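Local coordinates for protein alpha-l-arabinofuranosidase (Gibberella zeae, PDB 2W5O) that probably hydrolyses alpha-L-arabinofuranosidic bonds in arabinose-containing glycans, using a six-bladed beta-propeller fold, at residues A273-V278 against T321-S326; V198-Y203 against Y223-E228. All blocks are in the same frame, centred on the assembly; numbering follows the deposited sequence.

Contact 1 (A273-V278 against T321-S326); sequences AGSPYV and TAYTRS. With AHR (alpha-L-arabinofuranose), chain B.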
ATOM      1  N   ALA A 273     -14.798   3.420   0.990  1.00  9.75           N
ATOM      2  CA  ALA A 273     -14.415   3.515  -0.404  1.00 10.08           C
ATOM      3  C   ALA A 273     -13.075   4.194  -0.509  1.00  9.95           C
ATOM      4  O   ALA A 273     -12.708   5.014   0.354  1.00  9.85           O
ATOM      5  CB  ALA A 273     -15.429   4.306  -1.139  1.00 10.12           C
ATOM      6  N   GLY A 274     -12.351   3.877  -1.582  1.00 10.20           N
ATOM      7  CA  GLY A 274     -11.116   4.571  -1.921  1.00  9.34           C
ATOM      8  C   GLY A 274      -9.857   3.979  -1.285  1.00 10.12           C
ATOM      9  O   GLY A 274      -9.832   3.688  -0.084  1.00  9.69           O
ATOM     10  N   SER A 275      -8.848   3.742  -2.115  1.00  8.96           N
ATOM     11  CA  SER A 275      -7.500   3.426  -1.654  1.00  9.80           C
ATOM     12  C   SER A 275      -7.367   2.714  -0.280  1.00 10.01           C
ATOM     13  O   SER A 275      -6.847   3.258   0.696  1.00 10.38           O
ATOM     14  CB  SER A 275      -6.675   4.704  -1.715  1.00  9.28           C
ATOM     15  OG  SER A 275      -7.214   5.654  -0.796  1.00  8.87           O
ATOM     16  N   PRO A 276      -7.790   1.460  -0.211  1.00  9.77           N
ATOM     17  CA  PRO A 276      -7.749   0.789   1.077  1.00  8.75           C
ATOM     18  C   PRO A 276      -6.391   0.156   1.368  1.00  8.85           C
ATOM     19  O   PRO A 276      -5.527   0.040   0.478  1.00  8.88           O
ATOM     20  CB  PRO A 276      -8.785  -0.330   0.913  1.00  8.98           C
ATOM     21  CG  PRO A 276      -8.724  -0.655  -0.566  1.00  8.48           C
ATOM     22  CD  PRO A 276      -8.401   0.644  -1.276  1.00  9.26           C
ATOM     23  N   TYR A 277      -6.218  -0.280   2.605  1.00  7.42           N
ATOM     24  CA  TYR A 277      -4.974  -0.903   3.058  1.00  7.60           C
ATOM     25  C   TYR A 277      -5.324  -1.884   4.190  1.00  7.73           C
ATOM     26  O   TYR A 277      -5.990  -1.517   5.136  1.00  8.02           O
ATOM     27  CB  TYR A 277      -3.988   0.158   3.582  1.00  7.36           C
ATOM     28  CG  TYR A 277      -2.556  -0.355   3.676  1.00  8.76           C
ATOM     29  CD1 TYR A 277      -1.619  -0.068   2.697  1.00  9.71           C
ATOM     30  CD2 TYR A 277      -2.185  -1.183   4.698  1.00  9.39           C
ATOM     31  CE1 TYR A 277      -0.349  -0.564   2.771  1.00 10.32           C
ATOM     32  CE2 TYR A 277      -0.933  -1.674   4.798  1.00  9.43           C
ATOM     33  CZ  TYR A 277      -0.019  -1.377   3.840  1.00 11.33           C
ATOM     34  OH  TYR A 277       1.227  -1.912   3.987  1.00 10.04           O
ATOM     35  N   VAL A 278      -4.890  -3.138   4.091  1.00  6.95           N
ATOM     36  CA  VAL A 278      -5.281  -4.099   5.078  1.00  6.08           C
ATOM     37  C   VAL A 278      -4.083  -4.689   5.810  1.00  6.16           C
ATOM     38  O   VAL A 278      -2.996  -4.830   5.227  1.00  4.83           O
ATOM     39  CB  VAL A 278      -6.069  -5.261   4.454  1.00  5.35           C
ATOM     40  CG1 VAL A 278      -5.187  -6.090   3.465  1.00  4.52           C
ATOM     41  CG2 VAL A 278      -6.589  -6.149   5.553  1.00  6.12           C
ATOM     42  N   THR A 321      -8.225  11.364   7.980  1.00 13.22           N
ATOM     43  CA  THR A 321      -8.415  10.781   6.644  1.00 13.48           C
ATOM     44  C   THR A 321      -7.264  11.161   5.710  1.00 12.86           C
ATOM     45  O   THR A 321      -6.775  12.309   5.726  1.00 12.93           O
ATOM     46  CB  THR A 321      -9.716  11.280   6.039  1.00 13.90           C
ATOM     47  OG1 THR A 321     -10.790  10.876   6.889  1.00 13.38           O
ATOM     48  CG2 THR A 321      -9.932  10.715   4.634  1.00 15.93           C
ATOM     49  N   ALA A 322      -6.813  10.191   4.918  1.00 11.92           N
ATOM     50  CA  ALA A 322      -5.769  10.434   3.935  1.00 11.72           C
ATOM     51  C   ALA A 322      -5.806   9.398   2.830  1.00 11.62           C
ATOM     52  O   ALA A 322      -6.182   8.243   3.055  1.00 12.27           O
ATOM     53  CB  ALA A 322      -4.402  10.385   4.588  1.00 11.47           C
ATOM     54  N   TYR A 323      -5.358   9.806   1.648  1.00 11.06           N
ATOM     55  CA  TYR A 323      -5.219   8.889   0.477  1.00  9.25           C
ATOM     56  C   TYR A 323      -4.274   7.734   0.782  1.00  8.90           C
ATOM     57  O   TYR A 323      -3.115   7.935   1.232  1.00  8.42           O
ATOM     58  CB  TYR A 323      -4.681   9.652  -0.732  1.00  9.46           C
ATOM     59  CG  TYR A 323      -4.643   8.832  -1.996  1.00  7.67           C
ATOM     60  CD1 TYR A 323      -5.825   8.405  -2.583  1.00  8.11           C
ATOM     61  CD2 TYR A 323      -3.436   8.526  -2.623  1.00  9.33           C
ATOM     62  CE1 TYR A 323      -5.839   7.672  -3.758  1.00  7.48           C
ATOM     63  CE2 TYR A 323      -3.430   7.790  -3.830  1.00  5.82           C
ATOM     64  CZ  TYR A 323      -4.634   7.374  -4.380  1.00  7.12           C
ATOM     65  OH  TYR A 323      -4.653   6.651  -5.554  1.00  7.69           O
ATOM     66  N   THR A 324      -4.796   6.525   0.605  1.00  7.03           N
ATOM     67  CA  THR A 324      -4.048   5.291   0.892  1.00  6.98           C
ATOM     68  C   THR A 324      -3.377   5.251   2.266  1.00  6.27           C
ATOM     69  O   THR A 324      -2.264   4.756   2.409  1.00  7.27           O
ATOM     70  CB  THR A 324      -3.057   4.924  -0.265  1.00  6.38           C
ATOM     71  OG1 THR A 324      -2.660   3.569  -0.103  1.00  8.49           O
ATOM     72  CG2 THR A 324      -1.799   5.868  -0.356  1.00  4.66           C
ATOM     73  N   ARG A 325      -4.084   5.767   3.269  1.00  7.29           N
ATOM     74  CA  ARG A 325      -3.571   5.802   4.652  1.00  6.44           C
ATOM     75  C   ARG A 325      -3.191   4.362   4.964  1.00  6.69           C
ATOM     76  O   ARG A 325      -3.969   3.456   4.691  1.00  6.22           O
ATOM     77  CB  ARG A 325      -4.649   6.284   5.615  1.00  6.08           C
ATOM     78  CG  ARG A 325      -4.148   6.687   7.008  1.00  7.39           C
ATOM     79  CD  ARG A 325      -5.307   7.179   7.876  1.00  8.02           C
ATOM     80  NE  ARG A 325      -6.367   6.170   7.976  1.00  8.15           N
ATOM     81  CZ  ARG A 325      -7.370   6.211   8.851  1.00  9.99           C
ATOM     82  NH1 ARG A 325      -7.501   7.249   9.684  1.00 10.01           N
ATOM     83  NH2 ARG A 325      -8.279   5.239   8.861  1.00 10.02           N
ATOM     84  N   SER A 326      -2.016   4.170   5.557  1.00  7.25           N
ATOM     85  CA  SER A 326      -1.435   2.823   5.691  1.00  8.56           C
ATOM     86  C   SER A 326      -1.398   2.364   7.151  1.00  9.40           C
ATOM     87  O   SER A 326      -1.574   3.178   8.074  1.00  9.24           O
ATOM     88  CB  SER A 326      -0.061   2.765   5.014  1.00  9.02           C
ATOM     89  OG  SER A 326       0.818   3.703   5.579  1.00  7.56           O
TER
HETATM   90  O5  AHR B   1      -3.559   7.461 -10.035  1.00 21.62           O
HETATM   91  C5  AHR B   1      -3.458   6.045 -10.040  1.00 16.98           C
HETATM   92  C4  AHR B   1      -4.861   5.561  -9.828  1.00 20.53           C
HETATM   93  O4  AHR B   1      -5.121   5.633  -8.417  1.00 20.00           O
HETATM   94  C3  AHR B   1      -4.970   4.093 -10.209  1.00 17.93           C
HETATM   95  O3  AHR B   1      -5.344   3.987 -11.570  1.00 17.22           O
HETATM   96  C2  AHR B   1      -6.013   3.570  -9.218  1.00 17.34           C
HETATM   97  O2  AHR B   1      -5.675   2.193  -8.972  1.00 14.50           O
HETATM   98  C1  AHR B   1      -5.915   4.517  -7.990  1.00 19.04           C
HETATM   99  O1  AHR B   1      -7.053   5.077  -7.282  1.00 22.85           O
HETATM  100  O   HOH W   1      -6.543   3.623   3.555  1.00  6.16           O
HETATM  101  O   HOH W   2      -4.490   1.795  -1.372  1.00  8.70           O
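Ser275 points at the turn of 321-326, and Ser275 OG accepts a fairly straight hydrogen bond from Thr324 N, 2.9 Å long and 155° at the hydrogen. A chi1 of 64° places OG between the backbone N and the carbonyl carbon of Ser275, which swings it toward the turn. Ser275 OG also lies 3.6 Å from Tyr323 CD1. The Tyr323 side chain, with CG anti to its backbone N (chi1 -174°), extends to the bound arabinofuranose. Tyr323 OH lies 3.1 Å from arabinofuranose O4. Thr324 CA adds a CA-H...O contact to Ser275 O. Further along, CB of Ser326 sits over one face of the Tyr277 ring as a CH-pi contact, 4.0 Å from the ring centroid and offset toward the rim.

The fold is a six-bladed beta-propeller. Here the start of strand 277-281 meets the segment that leads into strand 326-330, the inner edge strand of the next blade. Residues 322-325 form a type II beta turn, which presents Thr324 N to the serine.

Two waters bridge the segments. Water 1 donates to Ser275 O and to Arg325 O. Water 2 donates to Pro276 O and bonds Thr324 OG1, which also bonds Arg32. Ser293 and Ser298 hold the Arg325 guanidinium, while Ser326 OG bonds Ala31 O and Met340 O.

Contact 2 (V198-Y203 against Y223-E228); sequences VDDTKY and YIYVYE. With AHR (alpha-L-arabinofuranose), chain B.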
ATOM      1  N   VAL A 198       0.062 -12.518 -14.097  1.00 12.00           N
ATOM      2  CA  VAL A 198      -1.114 -13.326 -13.777  1.00 11.64           C
ATOM      3  C   VAL A 198      -2.266 -12.431 -13.293  1.00 12.11           C
ATOM      4  O   VAL A 198      -2.045 -11.501 -12.513  1.00 11.23           O
ATOM      5  CB  VAL A 198      -0.785 -14.315 -12.666  1.00 11.63           C
ATOM      6  CG1 VAL A 198      -2.019 -15.119 -12.296  1.00 11.05           C
ATOM      7  CG2 VAL A 198       0.379 -15.216 -13.080  1.00 10.50           C
ATOM      8  N   ASP A 199      -3.485 -12.674 -13.762  1.00 11.48           N
ATOM      9  CA  ASP A 199      -4.599 -11.833 -13.327  1.00 12.30           C
ATOM     10  C   ASP A 199      -5.069 -12.190 -11.929  1.00 11.95           C
ATOM     11  O   ASP A 199      -5.256 -13.362 -11.633  1.00 12.51           O
ATOM     12  CB  ASP A 199      -5.779 -11.975 -14.281  1.00 12.70           C
ATOM     13  CG  ASP A 199      -5.565 -11.244 -15.606  1.00 14.96           C
ATOM     14  OD1 ASP A 199      -4.727 -10.330 -15.745  1.00 16.94           O
ATOM     15  OD2 ASP A 199      -6.251 -11.629 -16.552  1.00 22.02           O
ATOM     16  N   ASP A 200      -5.255 -11.189 -11.075  1.00 10.80           N
ATOM     17  CA  ASP A 200      -5.836 -11.403  -9.732  1.00 10.01           C
ATOM     18  C   ASP A 200      -7.300 -11.001  -9.595  1.00  9.82           C
ATOM     19  O   ASP A 200      -8.002 -11.544  -8.745  1.00 10.31           O
ATOM     20  CB  ASP A 200      -5.069 -10.593  -8.687  1.00  9.23           C
ATOM     21  CG  ASP A 200      -3.677 -11.017  -8.616  1.00 11.01           C
ATOM     22  OD1 ASP A 200      -3.485 -12.249  -8.687  1.00 14.31           O
ATOM     23  OD2 ASP A 200      -2.782 -10.172  -8.574  1.00  9.97           O
ATOM     24  N   THR A 201      -7.740 -10.001 -10.362  1.00  9.14           N
ATOM     25  CA  THR A 201      -9.088  -9.474 -10.239  1.00  8.84           C
ATOM     26  C   THR A 201      -9.379  -8.606 -11.441  1.00 10.03           C
ATOM     27  O   THR A 201      -8.651  -7.635 -11.775  1.00  9.01           O
ATOM     28  CB  THR A 201      -9.293  -8.668  -8.917  1.00  8.72           C
ATOM     29  OG1 THR A 201      -9.644  -9.556  -7.845  1.00 10.30           O
ATOM     30  CG2 THR A 201     -10.376  -7.599  -9.090  1.00  7.17           C
ATOM     31  N   LYS A 202     -10.457  -8.951 -12.119  1.00 10.63           N
ATOM     32  CA  LYS A 202     -10.832  -8.145 -13.271  1.00 11.95           C
ATOM     33  C   LYS A 202     -12.328  -8.230 -13.465  1.00 12.12           C
ATOM     34  O   LYS A 202     -12.971  -9.211 -13.052  1.00 13.33           O
ATOM     35  CB  LYS A 202     -10.100  -8.639 -14.504  1.00 11.98           C
ATOM     36  CG  LYS A 202     -10.669  -9.924 -15.081  1.00 13.61           C
ATOM     37  CD  LYS A 202      -9.615 -10.590 -15.913  1.00 15.54           C
ATOM     38  CE  LYS A 202     -10.190 -11.842 -16.542  1.00 21.06           C
ATOM     39  NZ  LYS A 202      -9.145 -12.552 -17.321  1.00 22.61           N
ATOM     40  N   TYR A 203     -12.918  -7.198 -14.023  1.00 11.44           N
ATOM     41  CA  TYR A 203     -14.343  -7.220 -14.227  1.00 11.02           C
ATOM     42  C   TYR A 203     -14.644  -6.986 -15.717  1.00 11.50           C
ATOM     43  O   TYR A 203     -13.869  -6.307 -16.442  1.00 11.18           O
ATOM     44  CB  TYR A 203     -15.019  -6.185 -13.341  1.00 10.55           C
ATOM     45  CG  TYR A 203     -14.946  -6.542 -11.880  1.00 11.77           C
ATOM     46  CD1 TYR A 203     -15.836  -7.463 -11.320  1.00 10.48           C
ATOM     47  CD2 TYR A 203     -13.958  -5.997 -11.066  1.00 12.53           C
ATOM     48  CE1 TYR A 203     -15.742  -7.819  -9.978  1.00 10.89           C
ATOM     49  CE2 TYR A 203     -13.851  -6.352  -9.714  1.00 11.90           C
ATOM     50  CZ  TYR A 203     -14.743  -7.244  -9.184  1.00 10.72           C
ATOM     51  OH  TYR A 203     -14.652  -7.562  -7.870  1.00 11.07           O
ATOM     52  N   TYR A 223      -5.692 -16.080   2.857  1.00 11.90           N
ATOM     53  CA  TYR A 223      -5.183 -14.729   2.694  1.00 10.39           C
ATOM     54  C   TYR A 223      -6.359 -13.867   2.333  1.00  9.77           C
ATOM     55  O   TYR A 223      -7.270 -14.321   1.635  1.00  9.79           O
ATOM     56  CB  TYR A 223      -4.138 -14.691   1.574  1.00  9.65           C
ATOM     57  CG  TYR A 223      -2.846 -15.402   1.923  1.00  8.98           C
ATOM     58  CD1 TYR A 223      -1.741 -14.698   2.336  1.00 10.24           C
ATOM     59  CD2 TYR A 223      -2.738 -16.798   1.824  1.00 11.23           C
ATOM     60  CE1 TYR A 223      -0.545 -15.349   2.650  1.00 11.47           C
ATOM     61  CE2 TYR A 223      -1.563 -17.458   2.144  1.00 10.55           C
ATOM     62  CZ  TYR A 223      -0.466 -16.719   2.565  1.00 11.38           C
ATOM     63  OH  TYR A 223       0.732 -17.343   2.883  1.00 12.32           O
ATOM     64  N   ILE A 224      -6.360 -12.629   2.804  1.00  8.94           N
ATOM     65  CA  ILE A 224      -7.421 -11.687   2.391  1.00  8.61           C
ATOM     66  C   ILE A 224      -6.767 -10.658   1.472  1.00  8.59           C
ATOM     67  O   ILE A 224      -5.680 -10.177   1.746  1.00  8.32           O
ATOM     68  CB  ILE A 224      -8.157 -11.015   3.613  1.00  8.67           C
ATOM     69  CG1 ILE A 224      -9.308 -10.116   3.123  1.00  9.22           C
ATOM     70  CG2 ILE A 224      -7.163 -10.239   4.511  1.00  5.62           C
ATOM     71  CD1 ILE A 224     -10.216  -9.582   4.274  1.00  7.81           C
ATOM     72  N   TYR A 225      -7.422 -10.403   0.342  1.00  8.27           N
ATOM     73  CA  TYR A 225      -6.909  -9.588  -0.745  1.00  8.29           C
ATOM     74  C   TYR A 225      -7.892  -8.415  -0.861  1.00  8.27           C
ATOM     75  O   TYR A 225      -9.090  -8.639  -1.060  1.00  9.19           O
ATOM     76  CB  TYR A 225      -6.989 -10.431  -2.018  1.00  7.66           C
ATOM     77  CG  TYR A 225      -6.613  -9.701  -3.286  1.00  8.34           C
ATOM     78  CD1 TYR A 225      -5.296  -9.510  -3.619  1.00  8.06           C
ATOM     79  CD2 TYR A 225      -7.586  -9.247  -4.174  1.00  8.83           C
ATOM     80  CE1 TYR A 225      -4.942  -8.851  -4.801  1.00  8.58           C
ATOM     81  CE2 TYR A 225      -7.250  -8.613  -5.357  1.00  4.81           C
ATOM     82  CZ  TYR A 225      -5.931  -8.410  -5.658  1.00  8.72           C
ATOM     83  OH  TYR A 225      -5.575  -7.769  -6.822  1.00  8.07           O
ATOM     84  N   VAL A 226      -7.418  -7.196  -0.633  1.00  7.30           N
ATOM     85  CA  VAL A 226      -8.300  -6.045  -0.520  1.00  6.81           C
ATOM     86  C   VAL A 226      -7.968  -5.043  -1.608  1.00  6.92           C
ATOM     87  O   VAL A 226      -6.805  -4.896  -1.997  1.00  7.31           O
ATOM     88  CB  VAL A 226      -8.154  -5.422   0.872  1.00  7.41           C
ATOM     89  CG1 VAL A 226      -8.986  -4.080   1.033  1.00  5.26           C
ATOM     90  CG2 VAL A 226      -8.537  -6.489   1.882  1.00  5.79           C
ATOM     91  N   TYR A 227      -8.992  -4.371  -2.121  1.00  6.57           N
ATOM     92  CA  TYR A 227      -8.768  -3.477  -3.265  1.00  6.95           C
ATOM     93  C   TYR A 227      -9.966  -2.528  -3.382  1.00  7.16           C
ATOM     94  O   TYR A 227     -11.006  -2.749  -2.732  1.00  7.62           O
ATOM     95  CB  TYR A 227      -8.570  -4.287  -4.555  1.00  6.41           C
ATOM     96  CG  TYR A 227      -9.724  -5.224  -4.895  1.00  7.40           C
ATOM     97  CD1 TYR A 227     -10.763  -4.819  -5.746  1.00  8.55           C
ATOM     98  CD2 TYR A 227      -9.796  -6.521  -4.340  1.00  6.80           C
ATOM     99  CE1 TYR A 227     -11.858  -5.683  -6.044  1.00 10.86           C
ATOM    100  CE2 TYR A 227     -10.872  -7.371  -4.633  1.00  8.85           C
ATOM    101  CZ  TYR A 227     -11.885  -6.954  -5.490  1.00  9.71           C
ATOM    102  OH  TYR A 227     -12.915  -7.820  -5.785  1.00 10.13           O
ATOM    103  N   GLU A 228      -9.825  -1.453  -4.142  1.00  6.81           N
ATOM    104  CA  GLU A 228     -10.987  -0.592  -4.365  1.00  7.72           C
ATOM    105  C   GLU A 228     -11.606  -1.069  -5.673  1.00  8.15           C
ATOM    106  O   GLU A 228     -10.892  -1.349  -6.617  1.00  8.28           O
ATOM    107  CB  GLU A 228     -10.587   0.892  -4.456  1.00  8.13           C
ATOM    108  CG  GLU A 228      -9.698   1.227  -5.635  1.00  8.61           C
ATOM    109  CD  GLU A 228      -9.270   2.723  -5.704  1.00 13.07           C
ATOM    110  OE1 GLU A 228      -9.537   3.509  -4.765  1.00 12.72           O
ATOM    111  OE2 GLU A 228      -8.641   3.101  -6.725  1.00 15.77           O
TER
HETATM  112  O5  AHR B   1      -3.559   7.461 -10.035  1.00 21.62           O
HETATM  113  C5  AHR B   1      -3.458   6.045 -10.040  1.00 16.98           C
HETATM  114  C4  AHR B   1      -4.861   5.561  -9.828  1.00 20.53           C
HETATM  115  O4  AHR B   1      -5.121   5.633  -8.417  1.00 20.00           O
HETATM  116  C3  AHR B   1      -4.970   4.093 -10.209  1.00 17.93           C
HETATM  117  O3  AHR B   1      -5.344   3.987 -11.570  1.00 17.22           O
HETATM  118  C2  AHR B   1      -6.013   3.570  -9.218  1.00 17.34           C
HETATM  119  O2  AHR B   1      -5.675   2.193  -8.972  1.00 14.50           O
HETATM  120  C1  AHR B   1      -5.915   4.517  -7.990  1.00 19.04           C
HETATM  121  O1  AHR B   1      -7.053   5.077  -7.282  1.00 22.85           O
HETATM  122  O   HOH W   3      -2.999  -7.404  -7.774  1.00  5.65           O
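Two adjacent propeller blades meet here, where Tyr225 and Tyr227 of one reach Asp200, Thr201 and Tyr203 of the other. Strand 198-201 is the outer edge of its blade, and strand 223-230 is the second strand of the next. Their axes stay 9.7 Å apart and are inclined at 77°, so side chains and one water span the gap. A classic beta bulge at Asp200 and Thr201, opposite Leu183, helps by letting both of these consecutive side chains point across.

Asp200 CB packs 3.4 Å from Tyr225 OH, the two side chains meeting at about a right angle. Water 3 lies in the plane of the Tyr225 ring at its edge. It joins Tyr225 OH to Asp200 OD2, and His185 bonds the other carboxylate oxygen. Thr201 divides its branches. Thr201 CG2 lies over one face of the Tyr227 ring, 4.2 Å from its centroid, a CH-pi contact. OG1 approaches Tyr225 CE2 and donates to Asp200 O from above the carbonyl plane. A chi1 of -86° sets this split, with CG2 anti to the backbone N.

Tyr203 and Tyr227 come from opposite directions, and their OH atoms form a hydrogen bond of 2.7 Å. Each hydroxyl lies near the plane of the other's ring. Tyr203 also stacks on Tyr229.

Arg248 bonds both hydroxyls, NE to Tyr227 OH and NH2 to Tyr203 OH, and His261 ND1 bonds Tyr203 OH. Arg248, donating to both oxygens, would probably polarise the two hydroxyls.

Contacts 1 and 2 join successive pairs of neighbouring blades, and their centres are 16 Å apart. They meet where the 223-230 blade packs against segment 273-278. Ser275 N of contact 1 makes a probable hydrogen bond of 2.7 Å to Glu228 OE1 of contact 2. Pro276 CG packs 3.6 Å from Tyr227 C, and Val278 CG1 lies 3.7 Å from Val226 CG2. Both contacts reach the bound arabinofuranose. Glu228 OE2 accepts a 2.6 Å hydrogen bond from O1 of the sugar, while Tyr323 of contact 1 approaches through its OH. Gln181 and Glu156 also bond the sugar. Ser275 thus probably helps to hold the Glu228 carboxylate, whereas the Tyr203-Tyr227 pair lies farther out in the propeller.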